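Local coordinates for sphingomyelinase C (Streptomyces griseocarneus, PDB 7CNE), which belongs, as a sphingomyelinase C, to the endonuclease/exonuclease/phosphatase family and has the two-sheet sandwich of the DNase I-like fold, at residues D198-E203 with R243-Y248; D217-H222 with N263-E268; Y224-K229 with S288-V293; H150-D155 with A165-Q170; L10-Y15 with Q188-G193. All coordinates share one frame; numbering follows the deposited sequence.

Contact 1: D198-E203 with R243-Y248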
# COMPACT_ATOMS: atom_id res chain seq x y z
N ASP A 198 -3.34 5.63 -12.28
CA ASP A 198 -4.62 6.33 -12.23
C ASP A 198 -5.72 5.50 -12.88
O ASP A 198 -5.63 5.15 -14.06
CB ASP A 198 -4.50 7.69 -12.91
CG ASP A 198 -5.75 8.54 -12.76
OD1 ASP A 198 -6.53 8.33 -11.81
OD2 ASP A 198 -5.95 9.43 -13.62
N SER A 199 -6.78 5.20 -12.11
CA SER A 199 -7.89 4.41 -12.63
C SER A 199 -8.58 5.10 -13.80
O SER A 199 -9.21 4.43 -14.61
CB SER A 199 -8.93 4.13 -11.53
OG SER A 199 -9.64 5.31 -11.20
N HIS A 200 -8.45 6.41 -13.89
CA HIS A 200 -9.07 7.18 -14.97
C HIS A 200 -8.22 7.24 -16.23
O HIS A 200 -8.62 7.90 -17.19
CB HIS A 200 -9.38 8.59 -14.47
CG HIS A 200 -10.27 8.61 -13.27
ND1 HIS A 200 -9.79 8.72 -11.98
CD2 HIS A 200 -11.62 8.53 -13.16
CE1 HIS A 200 -10.81 8.71 -11.13
NE2 HIS A 200 -11.93 8.59 -11.82
N SER A 201 -7.08 6.55 -16.27
CA SER A 201 -6.14 6.63 -17.38
C SER A 201 -6.05 5.30 -18.12
O SER A 201 -6.52 4.26 -17.65
CB SER A 201 -4.75 7.02 -16.88
OG SER A 201 -4.17 5.93 -16.18
N ALA A 202 -5.42 5.35 -19.30
CA ALA A 202 -5.20 4.15 -20.10
C ALA A 202 -4.29 3.14 -19.40
O ALA A 202 -4.38 1.94 -19.67
CB ALA A 202 -4.62 4.52 -21.47
N GLU A 203 -3.40 3.61 -18.52
CA GLU A 203 -2.51 2.70 -17.81
C GLU A 203 -3.27 1.75 -16.88
O GLU A 203 -2.76 0.67 -16.56
CB GLU A 203 -1.45 3.49 -17.02
CG GLU A 203 -0.37 2.63 -16.37
CD GLU A 203 0.68 3.44 -15.61
OE1 GLU A 203 1.69 2.83 -15.20
OE2 GLU A 203 0.51 4.67 -15.43
N ARG A 243 -5.91 15.59 -9.98
CA ARG A 243 -6.39 14.57 -9.08
C ARG A 243 -6.32 13.21 -9.77
O ARG A 243 -6.66 13.08 -10.95
CB ARG A 243 -7.83 14.88 -8.66
CG ARG A 243 -8.03 16.37 -8.36
CD ARG A 243 -9.46 16.79 -8.55
NE ARG A 243 -10.30 16.29 -7.47
CZ ARG A 243 -11.49 16.79 -7.17
NH1 ARG A 243 -11.98 17.81 -7.87
NH2 ARG A 243 -12.20 16.27 -6.17
N GLU A 244 -5.84 12.19 -9.05
CA GLU A 244 -5.82 10.84 -9.60
C GLU A 244 -6.26 9.83 -8.54
O GLU A 244 -6.60 10.17 -7.40
CB GLU A 244 -4.46 10.46 -10.21
CG GLU A 244 -3.72 11.62 -10.86
CD GLU A 244 -2.44 11.21 -11.58
OE1 GLU A 244 -1.78 10.24 -11.17
OE2 GLU A 244 -2.10 11.88 -12.58
N ASP A 245 -6.25 8.56 -8.94
CA ASP A 245 -6.97 7.51 -8.22
C ASP A 245 -6.11 6.26 -8.30
O ASP A 245 -6.18 5.53 -9.30
CB ASP A 245 -8.34 7.30 -8.87
CG ASP A 245 -9.23 6.41 -8.06
OD1 ASP A 245 -9.13 6.44 -6.81
OD2 ASP A 245 -10.03 5.67 -8.68
N LEU A 246 -5.34 5.99 -7.24
CA LEU A 246 -4.13 5.19 -7.34
C LEU A 246 -4.11 3.89 -6.53
O LEU A 246 -3.16 3.11 -6.69
CB LEU A 246 -2.91 6.02 -6.90
CG LEU A 246 -2.72 7.37 -7.60
CD1 LEU A 246 -1.50 8.13 -7.04
CD2 LEU A 246 -2.58 7.12 -9.08
N ASP A 247 -5.11 3.63 -5.68
CA ASP A 247 -5.01 2.61 -4.64
C ASP A 247 -6.06 1.52 -4.86
O ASP A 247 -7.22 1.82 -5.13
CB ASP A 247 -5.17 3.27 -3.26
CG ASP A 247 -4.13 4.37 -3.01
OD1 ASP A 247 -2.95 4.02 -2.77
OD2 ASP A 247 -4.47 5.58 -3.05
N TYR A 248 -5.64 0.25 -4.76
CA TYR A 248 -6.44 -0.88 -5.23
C TYR A 248 -6.28 -2.09 -4.34
O TYR A 248 -5.24 -2.28 -3.70
CB TYR A 248 -6.04 -1.31 -6.65
CG TYR A 248 -6.09 -0.23 -7.71
CD1 TYR A 248 -4.99 0.59 -7.96
CD2 TYR A 248 -7.23 -0.06 -8.50
CE1 TYR A 248 -5.02 1.56 -8.95
CE2 TYR A 248 -7.27 0.91 -9.50
CZ TYR A 248 -6.15 1.72 -9.72
OH TYR A 248 -6.18 2.70 -10.69
O HOH W 1 -7.54 11.62 -12.96
O HOH W 2 -3.71 10.43 -15.05

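Contact 2: D217-H222 with N263-E268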
# COMPACT_ATOMS: atom_id res chain seq x y z
N ASP A 217 -15.60 -5.63 -9.37
CA ASP A 217 -16.92 -5.49 -9.97
C ASP A 217 -17.44 -4.06 -9.85
O ASP A 217 -18.23 -3.62 -10.68
CB ASP A 217 -17.88 -6.48 -9.31
CG ASP A 217 -17.48 -7.92 -9.59
OD1 ASP A 217 -17.47 -8.31 -10.77
OD2 ASP A 217 -17.15 -8.66 -8.63
N SER A 218 -16.99 -3.32 -8.83
CA SER A 218 -17.34 -1.91 -8.74
C SER A 218 -16.25 -1.18 -7.97
O SER A 218 -15.65 -1.74 -7.04
CB SER A 218 -18.71 -1.68 -8.09
OG SER A 218 -18.77 -2.18 -6.77
N ARG A 219 -15.99 0.05 -8.38
CA ARG A 219 -15.12 0.96 -7.66
C ARG A 219 -15.99 2.13 -7.22
O ARG A 219 -16.47 2.90 -8.06
CB ARG A 219 -13.93 1.40 -8.51
CG ARG A 219 -12.86 2.16 -7.70
CD ARG A 219 -11.58 2.47 -8.51
NE ARG A 219 -10.68 3.31 -7.72
CZ ARG A 219 -9.80 2.84 -6.84
NH1 ARG A 219 -9.66 1.53 -6.65
NH2 ARG A 219 -9.03 3.69 -6.16
N ALA A 220 -16.19 2.26 -5.92
CA ALA A 220 -17.22 3.09 -5.33
C ALA A 220 -16.61 4.18 -4.48
O ALA A 220 -15.39 4.24 -4.27
CB ALA A 220 -18.18 2.22 -4.51
N GLY A 221 -17.47 5.05 -3.95
CA GLY A 221 -17.01 6.10 -3.07
C GLY A 221 -16.41 7.28 -3.83
O GLY A 221 -16.78 7.56 -4.97
N HIS A 222 -15.48 7.96 -3.18
CA HIS A 222 -14.91 9.17 -3.76
C HIS A 222 -14.15 8.82 -5.04
O HIS A 222 -13.54 7.75 -5.14
CB HIS A 222 -13.98 9.84 -2.75
CG HIS A 222 -13.57 11.22 -3.13
ND1 HIS A 222 -14.45 12.28 -3.15
CD2 HIS A 222 -12.37 11.73 -3.50
CE1 HIS A 222 -13.81 13.38 -3.52
NE2 HIS A 222 -12.54 13.07 -3.74
N ASN A 263 -13.99 -2.03 -4.48
CA ASN A 263 -13.03 -1.12 -3.85
C ASN A 263 -13.77 0.19 -3.57
O ASN A 263 -14.29 0.81 -4.50
CB ASN A 263 -11.82 -0.81 -4.76
CG ASN A 263 -10.83 -1.97 -4.90
OD1 ASN A 263 -9.74 -1.78 -5.47
ND2 ASN A 263 -11.18 -3.16 -4.42
N THR A 264 -13.81 0.61 -2.31
CA THR A 264 -14.45 1.87 -1.94
C THR A 264 -13.40 2.87 -1.47
O THR A 264 -12.66 2.59 -0.51
CB THR A 264 -15.51 1.66 -0.86
OG1 THR A 264 -16.47 0.71 -1.33
CG2 THR A 264 -16.22 2.97 -0.56
N VAL A 265 -13.33 4.02 -2.14
CA VAL A 265 -12.46 5.11 -1.70
C VAL A 265 -13.21 5.90 -0.63
O VAL A 265 -14.30 6.42 -0.88
CB VAL A 265 -12.07 6.01 -2.88
CG1 VAL A 265 -11.03 7.05 -2.44
CG2 VAL A 265 -11.55 5.16 -4.06
N VAL A 266 -12.64 5.97 0.56
CA VAL A 266 -13.34 6.50 1.73
C VAL A 266 -12.71 7.84 2.09
O VAL A 266 -11.58 7.89 2.60
CB VAL A 266 -13.28 5.53 2.92
CG1 VAL A 266 -13.88 6.18 4.15
CG2 VAL A 266 -14.00 4.22 2.59
N GLN A 267 -13.45 8.93 1.86
CA GLN A 267 -12.96 10.28 2.15
C GLN A 267 -13.29 10.63 3.61
O GLN A 267 -14.25 11.34 3.91
CB GLN A 267 -13.58 11.27 1.17
CG GLN A 267 -13.11 12.72 1.29
CD GLN A 267 -13.81 13.62 0.30
OE1 GLN A 267 -15.03 13.63 0.21
NE2 GLN A 267 -13.03 14.36 -0.49
N GLU A 268 -12.47 10.12 4.53
CA GLU A 268 -12.64 10.37 5.96
C GLU A 268 -11.60 11.40 6.40
O GLU A 268 -10.40 11.16 6.27
CB GLU A 268 -12.51 9.08 6.78
CG GLU A 268 -12.49 9.35 8.31
CD GLU A 268 -12.38 8.09 9.18
OE1 GLU A 268 -12.60 6.96 8.68
OE2 GLU A 268 -12.07 8.23 10.38
O HOH W 3 -10.74 -0.86 -8.11

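Contact 3: Y224-K229 with S288-V293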
# COMPACT_ATOMS: atom_id res chain seq x y z
N TYR A 224 -11.38 9.93 -6.34
CA TYR A 224 -9.93 10.09 -6.39
C TYR A 224 -9.31 9.73 -5.04
O TYR A 224 -9.44 10.49 -4.08
CB TYR A 224 -9.53 11.52 -6.76
CG TYR A 224 -10.21 12.05 -8.00
CD1 TYR A 224 -9.82 11.62 -9.27
CD2 TYR A 224 -11.22 13.00 -7.91
CE1 TYR A 224 -10.44 12.11 -10.41
CE2 TYR A 224 -11.84 13.49 -9.04
CZ TYR A 224 -11.45 13.04 -10.29
OH TYR A 224 -12.07 13.54 -11.41
N SER A 225 -8.57 8.62 -4.99
CA SER A 225 -7.87 8.30 -3.75
C SER A 225 -6.63 9.16 -3.53
O SER A 225 -6.07 9.14 -2.43
CB SER A 225 -7.49 6.81 -3.72
OG SER A 225 -6.38 6.55 -4.56
N PHE A 226 -6.18 9.92 -4.55
CA PHE A 226 -5.12 10.93 -4.37
C PHE A 226 -5.65 12.27 -4.89
O PHE A 226 -5.36 12.68 -6.01
CB PHE A 226 -3.82 10.53 -5.05
CG PHE A 226 -2.67 11.41 -4.67
CD1 PHE A 226 -2.17 11.40 -3.38
CD2 PHE A 226 -2.10 12.27 -5.60
CE1 PHE A 226 -1.12 12.23 -3.01
CE2 PHE A 226 -1.04 13.10 -5.24
CZ PHE A 226 -0.56 13.07 -3.95
N ASP A 227 -6.42 12.95 -4.04
CA ASP A 227 -7.19 14.14 -4.45
C ASP A 227 -6.38 15.38 -4.11
O ASP A 227 -6.44 15.90 -2.99
CB ASP A 227 -8.56 14.15 -3.77
CG ASP A 227 -9.53 15.12 -4.44
OD1 ASP A 227 -9.08 16.18 -4.92
OD2 ASP A 227 -10.74 14.82 -4.49
N THR A 228 -5.64 15.88 -5.10
CA THR A 228 -4.85 17.10 -4.95
C THR A 228 -5.70 18.36 -4.75
O THR A 228 -5.14 19.44 -4.55
CB THR A 228 -3.96 17.27 -6.18
OG1 THR A 228 -4.79 17.23 -7.35
CG2 THR A 228 -2.97 16.12 -6.26
N LYS A 229 -7.02 18.26 -4.81
CA LYS A 229 -7.87 19.41 -4.52
C LYS A 229 -8.51 19.34 -3.14
O LYS A 229 -8.35 20.27 -2.33
CB LYS A 229 -8.95 19.56 -5.60
CG LYS A 229 -9.95 20.68 -5.32
CD LYS A 229 -11.15 20.61 -6.27
CE LYS A 229 -11.90 21.93 -6.31
NZ LYS A 229 -12.18 22.45 -4.94
N SER A 288 -3.22 11.67 5.84
CA SER A 288 -2.21 11.45 4.81
C SER A 288 -2.72 12.11 3.54
O SER A 288 -3.82 12.67 3.50
CB SER A 288 -1.91 9.96 4.61
OG SER A 288 -2.88 9.33 3.81
N GLY A 289 -1.89 12.07 2.50
CA GLY A 289 -2.29 12.63 1.22
C GLY A 289 -3.20 11.74 0.41
O GLY A 289 -3.78 12.21 -0.57
N HIS A 290 -3.33 10.47 0.79
CA HIS A 290 -4.23 9.53 0.14
C HIS A 290 -5.50 9.35 0.97
O HIS A 290 -5.54 9.62 2.17
CB HIS A 290 -3.55 8.17 -0.05
CG HIS A 290 -2.47 8.17 -1.10
ND1 HIS A 290 -2.58 7.46 -2.28
CD2 HIS A 290 -1.26 8.78 -1.14
CE1 HIS A 290 -1.49 7.64 -3.00
NE2 HIS A 290 -0.67 8.43 -2.33
N TYR A 291 -6.52 8.89 0.32
CA TYR A 291 -7.65 8.35 1.05
C TYR A 291 -7.51 6.84 1.17
O TYR A 291 -7.01 6.18 0.26
CB TYR A 291 -8.97 8.69 0.36
CG TYR A 291 -9.27 10.17 0.34
CD1 TYR A 291 -9.18 10.94 1.51
CD2 TYR A 291 -9.64 10.81 -0.84
CE1 TYR A 291 -9.47 12.31 1.50
CE2 TYR A 291 -9.92 12.17 -0.86
CZ TYR A 291 -9.83 12.91 0.30
OH TYR A 291 -10.12 14.26 0.26
N PRO A 292 -7.95 6.27 2.29
CA PRO A 292 -7.99 4.81 2.41
C PRO A 292 -8.95 4.20 1.39
O PRO A 292 -9.96 4.79 1.01
CB PRO A 292 -8.49 4.58 3.84
CG PRO A 292 -9.33 5.82 4.13
CD PRO A 292 -8.54 6.94 3.47
N VAL A 293 -8.59 3.00 0.93
CA VAL A 293 -9.44 2.21 0.06
C VAL A 293 -9.79 0.93 0.81
O VAL A 293 -8.89 0.20 1.25
CB VAL A 293 -8.76 1.90 -1.28
CG1 VAL A 293 -9.55 0.85 -2.06
CG2 VAL A 293 -8.60 3.18 -2.08
O HOH W 4 -6.40 12.00 -1.25

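Contact 4: H150-D155 with A165-Q170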
# COMPACT_ATOMS: atom_id res chain seq x y z
N HIS A 150 3.86 -1.02 -2.89
CA HIS A 150 3.82 0.39 -3.25
C HIS A 150 4.65 0.48 -4.53
O HIS A 150 5.87 0.35 -4.47
CB HIS A 150 4.41 1.26 -2.13
CG HIS A 150 4.32 2.73 -2.39
ND1 HIS A 150 4.96 3.66 -1.59
CD2 HIS A 150 3.66 3.44 -3.34
CE1 HIS A 150 4.71 4.87 -2.05
NE2 HIS A 150 3.91 4.77 -3.10
N ALA A 151 3.99 0.65 -5.67
CA ALA A 151 4.67 0.57 -6.96
C ALA A 151 5.36 1.89 -7.32
O ALA A 151 5.21 2.91 -6.64
CB ALA A 151 3.68 0.16 -8.06
N GLN A 152 6.14 1.85 -8.40
CA GLN A 152 6.98 2.97 -8.81
C GLN A 152 6.21 4.28 -8.90
O GLN A 152 5.17 4.37 -9.56
CB GLN A 152 7.62 2.64 -10.16
CG GLN A 152 8.32 3.82 -10.85
CD GLN A 152 9.62 4.17 -10.16
OE1 GLN A 152 10.43 3.29 -9.91
NE2 GLN A 152 9.82 5.45 -9.85
N SER A 153 6.74 5.32 -8.27
CA SER A 153 6.11 6.63 -8.34
C SER A 153 6.52 7.36 -9.61
O SER A 153 7.52 7.03 -10.26
CB SER A 153 6.46 7.48 -7.11
OG SER A 153 7.86 7.77 -7.09
N THR A 154 5.73 8.36 -9.99
CA THR A 154 6.03 9.18 -11.17
C THR A 154 6.99 10.29 -10.74
O THR A 154 6.61 11.43 -10.48
CB THR A 154 4.74 9.70 -11.79
OG1 THR A 154 3.94 8.58 -12.19
CG2 THR A 154 5.03 10.56 -13.03
N ASP A 155 8.27 9.92 -10.69
CA ASP A 155 9.30 10.67 -9.97
C ASP A 155 10.12 11.57 -10.89
O ASP A 155 10.32 11.27 -12.07
CB ASP A 155 10.25 9.72 -9.24
CG ASP A 155 11.28 10.46 -8.43
OD1 ASP A 155 10.89 11.05 -7.40
OD2 ASP A 155 12.47 10.49 -8.82
N ALA A 165 6.99 2.56 -17.46
CA ALA A 165 7.67 1.36 -17.93
C ALA A 165 8.11 0.48 -16.77
O ALA A 165 7.99 -0.75 -16.82
CB ALA A 165 8.87 1.73 -18.80
N ASP A 166 8.64 1.10 -15.71
CA ASP A 166 9.09 0.30 -14.57
C ASP A 166 7.92 -0.22 -13.75
O ASP A 166 7.99 -1.34 -13.23
CB ASP A 166 10.07 1.10 -13.72
CG ASP A 166 11.44 1.16 -14.35
OD1 ASP A 166 11.70 0.36 -15.27
OD2 ASP A 166 12.26 2.00 -13.93
N ARG A 167 6.82 0.54 -13.62
CA ARG A 167 5.63 -0.03 -12.99
C ARG A 167 5.19 -1.29 -13.73
O ARG A 167 4.83 -2.29 -13.10
CB ARG A 167 4.47 0.99 -12.98
CG ARG A 167 4.58 2.06 -11.90
CD ARG A 167 3.27 2.81 -11.70
NE ARG A 167 2.92 3.70 -12.81
CZ ARG A 167 3.34 4.95 -12.94
NH1 ARG A 167 4.17 5.49 -12.04
NH2 ARG A 167 2.93 5.68 -13.98
N SER A 168 5.20 -1.25 -15.06
CA SER A 168 4.81 -2.43 -15.83
C SER A 168 5.68 -3.62 -15.46
O SER A 168 5.17 -4.72 -15.20
CB SER A 168 4.90 -2.13 -17.33
OG SER A 168 4.64 -3.29 -18.10
N ARG A 169 7.00 -3.42 -15.40
CA ARG A 169 7.89 -4.51 -15.01
C ARG A 169 7.65 -4.94 -13.57
O ARG A 169 7.76 -6.13 -13.25
CB ARG A 169 9.35 -4.08 -15.22
CG ARG A 169 9.77 -4.00 -16.70
CD ARG A 169 10.82 -2.91 -16.97
NE ARG A 169 11.26 -2.92 -18.37
CZ ARG A 169 10.56 -2.38 -19.37
NH1 ARG A 169 9.39 -1.78 -19.14
NH2 ARG A 169 11.03 -2.43 -20.62
N GLN A 170 7.33 -4.00 -12.68
CA GLN A 170 7.05 -4.38 -11.29
C GLN A 170 5.81 -5.26 -11.20
O GLN A 170 5.81 -6.27 -10.48
CB GLN A 170 6.88 -3.13 -10.42
CG GLN A 170 8.20 -2.33 -10.24
CD GLN A 170 8.03 -1.07 -9.41
OE1 GLN A 170 6.90 -0.67 -9.09
NE2 GLN A 170 9.15 -0.44 -9.04
O HOH W 5 8.63 1.17 -6.36

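Contact 5: L10-Y15 with Q188-G193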
# COMPACT_ATOMS: atom_id res chain seq x y z
N LEU A 10 -13.25 -11.60 2.71
CA LEU A 10 -12.42 -10.77 3.57
C LEU A 10 -12.57 -9.29 3.24
O LEU A 10 -12.80 -8.91 2.09
CB LEU A 10 -10.93 -11.16 3.44
CG LEU A 10 -10.43 -12.52 3.93
CD1 LEU A 10 -8.90 -12.51 4.02
CD2 LEU A 10 -11.03 -12.86 5.29
N LYS A 11 -12.39 -8.46 4.26
CA LYS A 11 -12.38 -7.00 4.14
C LYS A 11 -10.93 -6.53 4.18
O LYS A 11 -10.22 -6.81 5.15
CB LYS A 11 -13.16 -6.37 5.29
CG LYS A 11 -13.87 -5.07 4.98
CD LYS A 11 -15.16 -5.01 5.79
CE LYS A 11 -16.04 -3.88 5.34
NZ LYS A 11 -16.10 -2.77 6.34
N VAL A 12 -10.49 -5.82 3.14
CA VAL A 12 -9.07 -5.48 3.03
C VAL A 12 -8.91 -3.97 2.87
O VAL A 12 -9.50 -3.37 1.96
CB VAL A 12 -8.39 -6.22 1.86
CG1 VAL A 12 -6.91 -5.82 1.78
CG2 VAL A 12 -8.55 -7.74 2.05
N LEU A 13 -8.12 -3.37 3.75
CA LEU A 13 -7.78 -1.94 3.68
C LEU A 13 -6.40 -1.76 3.07
O LEU A 13 -5.45 -2.45 3.45
CB LEU A 13 -7.81 -1.30 5.07
CG LEU A 13 -7.13 0.05 5.26
CD1 LEU A 13 -7.93 1.18 4.57
CD2 LEU A 13 -6.94 0.36 6.75
N THR A 14 -6.28 -0.84 2.12
CA THR A 14 -4.97 -0.37 1.70
C THR A 14 -4.90 1.13 1.98
O THR A 14 -5.86 1.85 1.69
CB THR A 14 -4.66 -0.71 0.22
OG1 THR A 14 -3.36 -0.22 -0.12
CG2 THR A 14 -5.69 -0.13 -0.75
N TYR A 15 -3.79 1.58 2.56
CA TYR A 15 -3.67 2.97 3.00
C TYR A 15 -2.22 3.43 2.94
O TYR A 15 -1.35 2.85 3.59
CB TYR A 15 -4.21 3.13 4.42
CG TYR A 15 -4.29 4.57 4.88
CD1 TYR A 15 -4.90 5.55 4.09
CD2 TYR A 15 -3.77 4.96 6.12
CE1 TYR A 15 -5.00 6.88 4.53
CE2 TYR A 15 -3.86 6.26 6.56
CZ TYR A 15 -4.47 7.22 5.77
OH TYR A 15 -4.55 8.52 6.25
N GLN A 188 -7.68 -17.85 -2.88
CA GLN A 188 -7.70 -16.45 -3.30
C GLN A 188 -6.31 -15.85 -3.30
O GLN A 188 -5.49 -16.12 -2.41
CB GLN A 188 -8.56 -15.60 -2.36
CG GLN A 188 -10.02 -15.86 -2.36
CD GLN A 188 -10.67 -15.11 -1.22
OE1 GLN A 188 -10.81 -13.89 -1.26
NE2 GLN A 188 -11.02 -15.83 -0.17
N VAL A 189 -6.06 -14.97 -4.26
CA VAL A 189 -4.81 -14.23 -4.37
C VAL A 189 -5.16 -12.78 -4.66
O VAL A 189 -5.71 -12.47 -5.72
CB VAL A 189 -3.89 -14.78 -5.47
CG1 VAL A 189 -2.53 -14.05 -5.39
CG2 VAL A 189 -3.74 -16.30 -5.35
N MET A 190 -4.86 -11.89 -3.72
CA MET A 190 -5.15 -10.47 -3.85
C MET A 190 -3.86 -9.66 -3.91
O MET A 190 -2.89 -9.96 -3.21
CB MET A 190 -6.00 -9.97 -2.68
CG MET A 190 -7.45 -10.44 -2.72
SD MET A 190 -8.36 -9.91 -1.25
CE MET A 190 -7.90 -11.20 -0.10
N LEU A 191 -3.86 -8.62 -4.74
CA LEU A 191 -2.80 -7.61 -4.76
C LEU A 191 -3.38 -6.33 -4.17
O LEU A 191 -4.41 -5.84 -4.64
CB LEU A 191 -2.30 -7.37 -6.18
CG LEU A 191 -1.34 -6.18 -6.38
CD1 LEU A 191 -0.01 -6.44 -5.68
CD2 LEU A 191 -1.13 -5.91 -7.84
N ALA A 192 -2.73 -5.80 -3.14
CA ALA A 192 -3.24 -4.62 -2.44
C ALA A 192 -2.12 -3.60 -2.34
O ALA A 192 -1.01 -3.95 -1.93
CB ALA A 192 -3.75 -4.98 -1.04
N GLY A 193 -2.39 -2.36 -2.70
CA GLY A 193 -1.36 -1.36 -2.52
C GLY A 193 -1.67 -0.05 -3.20
O GLY A 193 -2.70 0.12 -3.87
O HOH W 6 -11.87 -11.98 0.17

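Contact 1: D198-E203 with R243-Y248
Ser199 and Asp245 meet through both backbone and side chain. Ser199 N donates to Asp245 O at 2.9 Å (152°), while Ser199 OG gives its proton to the anti lone pair of Asp245 OD2 at 2.6 Å. That oxygen also takes a salt bridge from Arg219. Asp198 OD1 accepts a weak bond from Asp245 N and a straighter one from His200 ND1, 3.3 Å away and near the ring plane. With its CG anti to the backbone N (chi1 -174°), Asp198 lays its carboxylate against Glu244 CB, its plane nearly parallel to the Glu244 carboxylate (3°). One water bridges Asp198 OD2 to Arg243 O, and a second links OD2 weakly to Glu244 OE2. Leu246 CD2 packs against the Asp198 backbone, 3.6 Å from its N. Tyr248 OH, bonded to Val197 O, presses on Ser199 CB. The contact ties the loop between strand 188-192 and helix 203-211 to the loop leading into strand 247-251, with Tyr248 also touching helix 203-211.

Contact 2: D217-H222 with N263-E268
The parallel pairing of strands 218-221 and 261-265 closes one edge of the seven-stranded sheet, and Ala220 sits opposite Thr264 in it. Four backbone bonds form the ladder: Asn263 N to Ser218 O, Ala220 N to Asn263 O (2.8 Å), Val265 N to Ala220 O and His222 N to Val265 O (3.0 Å). The short strand axes run 4.5 Å apart at 23°. On the face carrying Arg219 and Asn263, the extended arginine chain lays one guanidinium face over Val265 CG2, which is 3.6 Å from Arg219 NH2. A water in the guanidinium plane joins Arg219 NH1 to Asn263 OD1. This face looks into the two-sheet sandwich, where Arg219, besides its salt bridge to Asp245, reaches the carbonyl of Asp247 on the other sheet, and Asn263 OD1 accepts from Val249 N. Beyond the strands, Gln267 NE2 lies over one face of the His222 imidazole, 3.3 Å from His222 CE1, the amide plane inclined 38° to the ring. Asp227 holds His222 NE2, and Glu230 takes the Gln267 amide.

Contact 3: Y224-K229 with S288-V293
Phe226 packs against His290 and Gly289, while the backbone alongside is joined by one bond, Tyr291 N to Ser225 O (2.8 Å, 163°). From His290 CB, 3.6 Å from Ser225 O, the side chain leaves with CG anti to its carbonyl carbon (chi1 -71°), which turns one imidazole face to Phe226. His290 CG lies 4.0 Å from both Ser225 O and Phe226 CD1; CD2 comes closer, 3.6 Å from Phe226 CD1. At the tip, His290 NE2 is 3.5 Å from the same Phe226 CD1, which stands over the rim of the imidazole. The two ring planes meet obliquely, at 43°. Both nitrogens have partners: ND1 is hydrogen-bonded to Asp247 OD2, and NE2 to a bound succinic acid, which may mark a pocket. A water knits the backbones together, donating to Ser225 O and Gly289 O and accepting from Asp227 N, while resting over one face of the Tyr291 ring. Tyr291 CD2, at the ring edge, is 3.3 Å from Tyr224 O. Within the DNase I-like sandwich, the contact joins the loop between strand 218-221 and helix 232-237 to the loop entering strand 293-297, with Val265 of strand 261-265 packed against Ser225 and Tyr291.

Contact 4: H150-D155 with A165-Q170
The irregular chain leaving strand 142-150 passes one side of helix 162-180, nearest at Gln152 and Arg167, whose CA atoms are 5.3 Å apart. Gln170, extended beyond CG, brings OE1 to Gln152 N at 2.7 Å, the donor tilted 18° from the amide carbonyl plane; the same oxygen lies against Ala151 CA. Gln170 NE2 donates to a water and to Asp120 O, which together with the OE1 bond would fix the amide's rotation. Arg167 bends at chi3 (-71°), which lays the guanidinium beside the loop, toward Thr154. NH1 alone makes two bonds, a straight one to Gln152 O at 2.9 Å (165°), in the guanidinium plane but above the carbonyl plane, and one to Thr154 OG1 at 3.1 Å. The helix thus binds the loop that follows a strand of the six-stranded sheet in the DNase I-like sandwich, and Arg167 NE continues the link through a salt bridge to Glu203, at the start of helix 203-211. Beneath the polar ends, Gln152 CB packs on Arg167 CG at 3.6 Å. The Gln152 chain turns at chi2, bringing NE2 over to a lone pair of Ser153 O at 2.8 Å, and OE1 accepts from N of Cys122, disulfide-bonded to Cys158.

Contact 5: L10-Y15 with Q188-G193
Val12 packs on Met190 in the buried space between the two sheets, and no hydrogen bond runs directly between the segments. Their strand axes approach to 8.7 Å at 26°, so side chains rather than backbones fill the interval. Val12 offers two methyls: CG2 rests on the sulfur of Met190, 4.0 Å from SD, and CG1 reaches toward Ala192, 4.3 Å from its CB. The short alanine makes a shallow place beside the longer methionine, and the branched valine straddles the step between them. Met190 bends at chi3 (-84°), which turns its methyl past Val12 toward Leu10; CE is 4.1 Å from Val12 CG2 and 4.4 Å from Leu10 CD1. At the other end the spacing narrows: the CA atoms of Thr14 and Gly193 are 5.6 Å apart. Thr14 OG1, anti to its own N (chi1 180°), lies 3.3 Å from Gly193 CA, and its polar partner is Gln52 NE2. A water spans the opposite end, between Leu10 N and Gln188 OE1. Strand 12-19 here faces strand 188-192 across the sandwich, with Val144 of strand 142-150 touching Leu10 and Met190, and Val249 of strand 247-251 touching Val12 and Thr14.

In the fold
Contacts 3, 4 and 5 are buried, whereas contacts 1 and 2 are partly exposed. Contact 5, nearest the chain's centre, is apolar packing between the two sheets; contact 2 is backbone pairing within one sheet. Contacts 1 and 4 bind loops to a strand entry and a helix mainly by polar bonds; contact 3 joins two loops by ring packing, one backbone bond and a water. Contacts 1, 2 and 3 touch one another: salt bridges tie contact 1 to both others, and contacts 2 and 3 meet through Val266 N and Pro292 O. Contact 1 meets contact 5 where Tyr248 O and Gly193 N pair neighbouring strands, and contact 4 through a further salt bridge. Contacts 2 and 4 lie far apart, with centres about 23 Å from each other.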